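Local coordinates for regulatory protein RecX (Lactobacillus salivarius, PDB 3E3V) that probably modulates the activity of the recombinase RecA, this chain being the part of the protein that carries its three tandem three-helix domains, at residues V75-P86 against L107-K118. Sequence-based numbering, arbitrary orientation.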
loop_
_atom_site.group_PDB
_atom_site.type_symbol
_atom_site.label_atom_id
_atom_site.label_comp_id
_atom_site.label_asym_id
_atom_site.label_seq_id
_atom_site.Cartn_x
_atom_site.Cartn_y
_atom_site.Cartn_z
ATOM N N VAL A 75 -3.893 1.721 -1.926
ATOM C CA VAL A 75 -4.651 1.756 -0.672
ATOM C C VAL A 75 -6.072 1.225 -0.857
ATOM O O VAL A 75 -6.567 0.436 -0.051
ATOM C CB VAL A 75 -4.712 3.209 -0.099
ATOM C CG1 VAL A 75 -5.818 3.335 0.964
ATOM C CG2 VAL A 75 -3.368 3.569 0.512
ATOM N N ARG A 76 -6.732 1.638 -1.928
ATOM C CA ARG A 76 -8.091 1.162 -2.186
ATOM C C ARG A 76 -8.056 -0.352 -2.432
ATOM O O ARG A 76 -8.893 -1.099 -1.930
ATOM C CB ARG A 76 -8.677 1.892 -3.405
ATOM C CG ARG A 76 -8.943 3.384 -3.160
ATOM C CD ARG A 76 -9.933 3.960 -4.179
ATOM N NE ARG A 76 -10.352 5.324 -3.850
ATOM C CZ ARG A 76 -9.714 6.423 -4.246
ATOM N NH1 ARG A 76 -8.623 6.320 -4.998
ATOM N NH2 ARG A 76 -10.157 7.624 -3.884
ATOM N N THR A 77 -7.083 -0.802 -3.211
ATOM C CA THR A 77 -6.948 -2.222 -3.479
ATOM C C THR A 77 -6.786 -3.029 -2.185
ATOM O O THR A 77 -7.538 -3.974 -1.953
ATOM C CB THR A 77 -5.759 -2.478 -4.418
ATOM O OG1 THR A 77 -6.071 -1.927 -5.709
ATOM C CG2 THR A 77 -5.482 -3.985 -4.562
ATOM N N MET A 78 -5.830 -2.639 -1.336
ATOM C CA MET A 78 -5.604 -3.347 -0.080
ATOM C C MET A 78 -6.815 -3.300 0.864
ATOM O O MET A 78 -7.102 -4.281 1.541
ATOM C CB MET A 78 -4.340 -2.811 0.615
ATOM C CG MET A 78 -3.036 -3.065 -0.161
ATOM S SD MET A 78 -2.701 -4.790 -0.613
ATOM C CE MET A 78 -2.100 -5.390 0.931
ATOM N N MET A 79 -7.527 -2.172 0.901
ATOM C CA MET A 79 -8.724 -2.015 1.736
ATOM C C MET A 79 -9.777 -3.034 1.297
ATOM O O MET A 79 -10.472 -3.652 2.115
ATOM C CB MET A 79 -9.321 -0.604 1.561
ATOM C CG MET A 79 -8.639 0.532 2.312
ATOM S SD MET A 79 -9.351 2.138 1.800
ATOM C CE MET A 79 -11.010 1.996 2.358
ATOM N N ASN A 80 -9.882 -3.207 -0.014
ATOM C CA ASN A 80 -10.864 -4.116 -0.578
ATOM C C ASN A 80 -10.457 -5.581 -0.727
ATOM O O ASN A 80 -11.307 -6.463 -0.620
ATOM C CB ASN A 80 -11.328 -3.588 -1.933
ATOM C CG ASN A 80 -12.062 -2.267 -1.816
ATOM O OD1 ASN A 80 -12.838 -2.060 -0.881
ATOM N ND2 ASN A 80 -11.833 -1.368 -2.772
ATOM N N THR A 81 -9.176 -5.857 -0.949
ATOM C CA THR A 81 -8.755 -7.243 -1.149
ATOM C C THR A 81 -7.858 -7.860 -0.076
ATOM O O THR A 81 -7.513 -9.038 -0.175
ATOM C CB THR A 81 -8.016 -7.395 -2.489
ATOM O OG1 THR A 81 -6.812 -6.618 -2.456
ATOM C CG2 THR A 81 -8.881 -6.907 -3.638
ATOM N N SER A 82 -7.476 -7.088 0.939
ATOM C CA SER A 82 -6.597 -7.631 1.965
ATOM C C SER A 82 -7.098 -7.418 3.377
ATOM O O SER A 82 -8.068 -6.696 3.619
ATOM C CB SER A 82 -5.185 -7.035 1.839
ATOM O OG SER A 82 -5.112 -5.742 2.421
ATOM N N ASP A 83 -6.420 -8.069 4.312
ATOM C CA ASP A 83 -6.762 -7.960 5.718
ATOM C C ASP A 83 -5.698 -7.119 6.408
ATOM O O ASP A 83 -5.606 -7.127 7.627
ATOM C CB ASP A 83 -6.815 -9.355 6.352
ATOM C CG ASP A 83 -5.544 -10.158 6.096
ATOM O OD1 ASP A 83 -4.615 -9.633 5.438
ATOM O OD2 ASP A 83 -5.470 -11.321 6.545
ATOM N N LYS A 84 -4.899 -6.397 5.621
ATOM C CA LYS A 84 -3.816 -5.554 6.161
ATOM C C LYS A 84 -4.275 -4.169 6.648
ATOM O O LYS A 84 -5.193 -3.572 6.087
ATOM C CB LYS A 84 -2.705 -5.384 5.110
ATOM C CG LYS A 84 -2.068 -6.699 4.642
ATOM C CD LYS A 84 -1.666 -7.566 5.830
ATOM C CE LYS A 84 -0.951 -8.825 5.371
ATOM N NZ LYS A 84 -1.775 -9.560 4.378
ATOM N N GLY A 85 -3.631 -3.682 7.706
ATOM C CA GLY A 85 -3.953 -2.382 8.265
ATOM C C GLY A 85 -3.016 -1.319 7.729
ATOM O O GLY A 85 -2.066 -1.648 7.027
ATOM N N PRO A 86 -3.236 -0.037 8.069
ATOM C CA PRO A 86 -2.432 1.110 7.628
ATOM C C PRO A 86 -0.929 0.952 7.668
ATOM O O PRO A 86 -0.244 1.294 6.703
ATOM C CB PRO A 86 -2.905 2.245 8.548
ATOM C CG PRO A 86 -4.324 1.869 8.820
ATOM C CD PRO A 86 -4.216 0.385 9.083
ATOM N N LEU A 107 -3.317 7.121 2.743
ATOM C CA LEU A 107 -3.899 6.295 3.795
ATOM C C LEU A 107 -5.101 6.930 4.462
ATOM O O LEU A 107 -5.869 6.264 5.156
ATOM C CB LEU A 107 -2.819 5.913 4.817
ATOM C CG LEU A 107 -2.020 4.691 4.329
ATOM C CD1 LEU A 107 -0.712 4.521 5.108
ATOM C CD2 LEU A 107 -2.921 3.454 4.470
ATOM N N ILE A 108 -5.278 8.221 4.225
ATOM C CA ILE A 108 -6.419 8.929 4.775
ATOM C C ILE A 108 -7.709 8.276 4.278
ATOM O O ILE A 108 -8.755 8.393 4.915
ATOM C CB ILE A 108 -6.411 10.405 4.341
ATOM C CG1 ILE A 108 -5.153 11.097 4.883
ATOM C CG2 ILE A 108 -7.672 11.086 4.816
ATOM C CD1 ILE A 108 -5.010 11.034 6.386
ATOM N N LEU A 109 -7.635 7.584 3.142
ATOM C CA LEU A 109 -8.818 6.921 2.593
ATOM C C LEU A 109 -9.248 5.733 3.445
ATOM O O LEU A 109 -10.411 5.331 3.413
ATOM C CB LEU A 109 -8.563 6.454 1.154
ATOM C CG LEU A 109 -8.287 7.539 0.109
ATOM C CD1 LEU A 109 -7.796 6.888 -1.186
ATOM C CD2 LEU A 109 -9.559 8.369 -0.135
ATOM N N TYR A 110 -8.316 5.167 4.208
ATOM C CA TYR A 110 -8.661 4.025 5.053
ATOM C C TYR A 110 -9.159 4.568 6.386
ATOM O O TYR A 110 -8.445 4.557 7.382
ATOM C CB TYR A 110 -7.444 3.110 5.265
ATOM C CG TYR A 110 -7.820 1.671 5.540
ATOM C CD1 TYR A 110 -9.144 1.319 5.784
ATOM C CD2 TYR A 110 -6.862 0.665 5.532
ATOM C CE1 TYR A 110 -9.509 0.020 6.003
ATOM C CE2 TYR A 110 -7.217 -0.653 5.757
ATOM C CZ TYR A 110 -8.545 -0.974 5.991
ATOM O OH TYR A 110 -8.920 -2.285 6.208
ATOM N N THR A 111 -10.400 5.053 6.375
ATOM C CA THR A 111 -11.044 5.636 7.543
ATOM C C THR A 111 -11.119 4.663 8.715
ATOM O O THR A 111 -11.040 3.439 8.535
ATOM C CB THR A 111 -12.477 6.130 7.195
ATOM O OG1 THR A 111 -13.297 5.014 6.827
ATOM C CG2 THR A 111 -12.433 7.119 6.025
ATOM N N ASP A 112 -11.279 5.214 9.916
ATOM C CA ASP A 112 -11.361 4.397 11.123
ATOM C C ASP A 112 -12.505 3.405 11.062
ATOM O O ASP A 112 -12.325 2.225 11.366
ATOM C CB ASP A 112 -11.520 5.275 12.362
ATOM C CG ASP A 112 -10.232 5.998 12.729
ATOM O OD1 ASP A 112 -9.231 5.858 11.995
ATOM O OD2 ASP A 112 -10.221 6.703 13.752
ATOM N N LYS A 113 -13.683 3.872 10.667
ATOM C CA LYS A 113 -14.828 2.979 10.595
ATOM C C LYS A 113 -14.622 1.848 9.594
ATOM O O LYS A 113 -15.109 0.744 9.803
ATOM C CB LYS A 113 -16.127 3.749 10.295
ATOM C CG LYS A 113 -16.120 4.649 9.075
ATOM C CD LYS A 113 -15.075 5.770 9.188
ATOM C CE LYS A 113 -15.160 6.533 10.499
ATOM N NZ LYS A 113 -13.961 7.391 10.651
ATOM N N LEU A 114 -13.893 2.102 8.514
ATOM C CA LEU A 114 -13.642 1.042 7.542
ATOM C C LEU A 114 -12.638 0.027 8.090
ATOM O O LEU A 114 -12.765 -1.177 7.842
ATOM C CB LEU A 114 -13.128 1.626 6.226
ATOM C CG LEU A 114 -14.223 2.349 5.436
ATOM C CD1 LEU A 114 -13.623 3.118 4.271
ATOM C CD2 LEU A 114 -15.242 1.323 4.949
ATOM N N GLN A 115 -11.642 0.518 8.828
ATOM C CA GLN A 115 -10.628 -0.349 9.427
ATOM C C GLN A 115 -11.270 -1.232 10.476
ATOM O O GLN A 115 -11.026 -2.433 10.531
ATOM C CB GLN A 115 -9.526 0.479 10.095
ATOM C CG GLN A 115 -8.671 1.282 9.138
ATOM C CD GLN A 115 -7.572 2.036 9.853
ATOM O OE1 GLN A 115 -7.249 3.166 9.489
ATOM N NE2 GLN A 115 -6.984 1.414 10.871
ATOM N N VAL A 116 -12.094 -0.621 11.319
ATOM C CA VAL A 116 -12.777 -1.348 12.381
ATOM C C VAL A 116 -13.650 -2.447 11.810
ATOM O O VAL A 116 -13.675 -3.565 12.335
ATOM C CB VAL A 116 -13.654 -0.399 13.226
ATOM C CG1 VAL A 116 -14.524 -1.193 14.193
ATOM C CG2 VAL A 116 -12.767 0.556 13.980
ATOM N N GLU A 117 -14.356 -2.133 10.728
ATOM C CA GLU A 117 -15.245 -3.105 10.108
ATOM C C GLU A 117 -14.477 -4.288 9.533
ATOM O O GLU A 117 -14.952 -5.418 9.587
ATOM C CB GLU A 117 -16.082 -2.440 9.013
ATOM C CG GLU A 117 -17.392 -3.165 8.730
ATOM C CD GLU A 117 -18.294 -2.393 7.790
ATOM O OE1 GLU A 117 -18.535 -1.194 8.055
ATOM O OE2 GLU A 117 -18.765 -2.987 6.792
ATOM N N LYS A 118 -13.288 -4.045 8.990
ATOM C CA LYS A 118 -12.505 -5.149 8.450
ATOM C C LYS A 118 -11.882 -5.927 9.605
ATOM O O LYS A 118 -11.755 -7.153 9.548
ATOM C CB LYS A 118 -11.407 -4.639 7.513
ATOM C CG LYS A 118 -10.576 -5.765 6.903
ATOM C CD LYS A 118 -10.095 -5.407 5.505
ATOM C CE LYS A 118 -11.224 -5.454 4.472
ATOM N NZ LYS A 118 -11.643 -6.841 4.131
#
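The junction between the second and third three-helix domains of RecX is built round Tyr-110, which meets Met-79 on helix 67-81 from the turn before helix 112-129. Met-79 CG lies almost centrally over one ring face, a CH-pi contact 3.5 Å from the centroid, while SD makes an oblique Met-aromatic contact at 4.5 Å. The flexible thioether, bent at chi3 (64°), carries CE to Leu-109 O and tightly against Leu-114 CD1. Gln-115 CG lies against the opposite face, offset toward the rim, and Lys-84 O meets the edge in plane, 3.6 Å from Tyr-110 CE2. The rigid Pro-86 ring, opening helix 86-94, holds CG 4.3 Å from Tyr-110 CD2. A serine for Tyr-110 would probably leave Met-79 and Gln-115 without the flat surface between them, opening a gap. Branched Val-75 packs CG2 on Leu-107 CD2, and Leu-109 CD1 sits over the Arg-76 guanidinium. Lys-118 methylenes lie by the C-terminal end of helix 67-81 (CE 3.1 Å from Met-79 O, CD 3.1 Å from Ser-82 O), probably keeping the ammonium near its partly negative pole. Phe-151 also touches Tyr-110, Pro-86 and Gln-115; the whole is largely hydrophobic packing between successive three-helix domains, as in the RecX family.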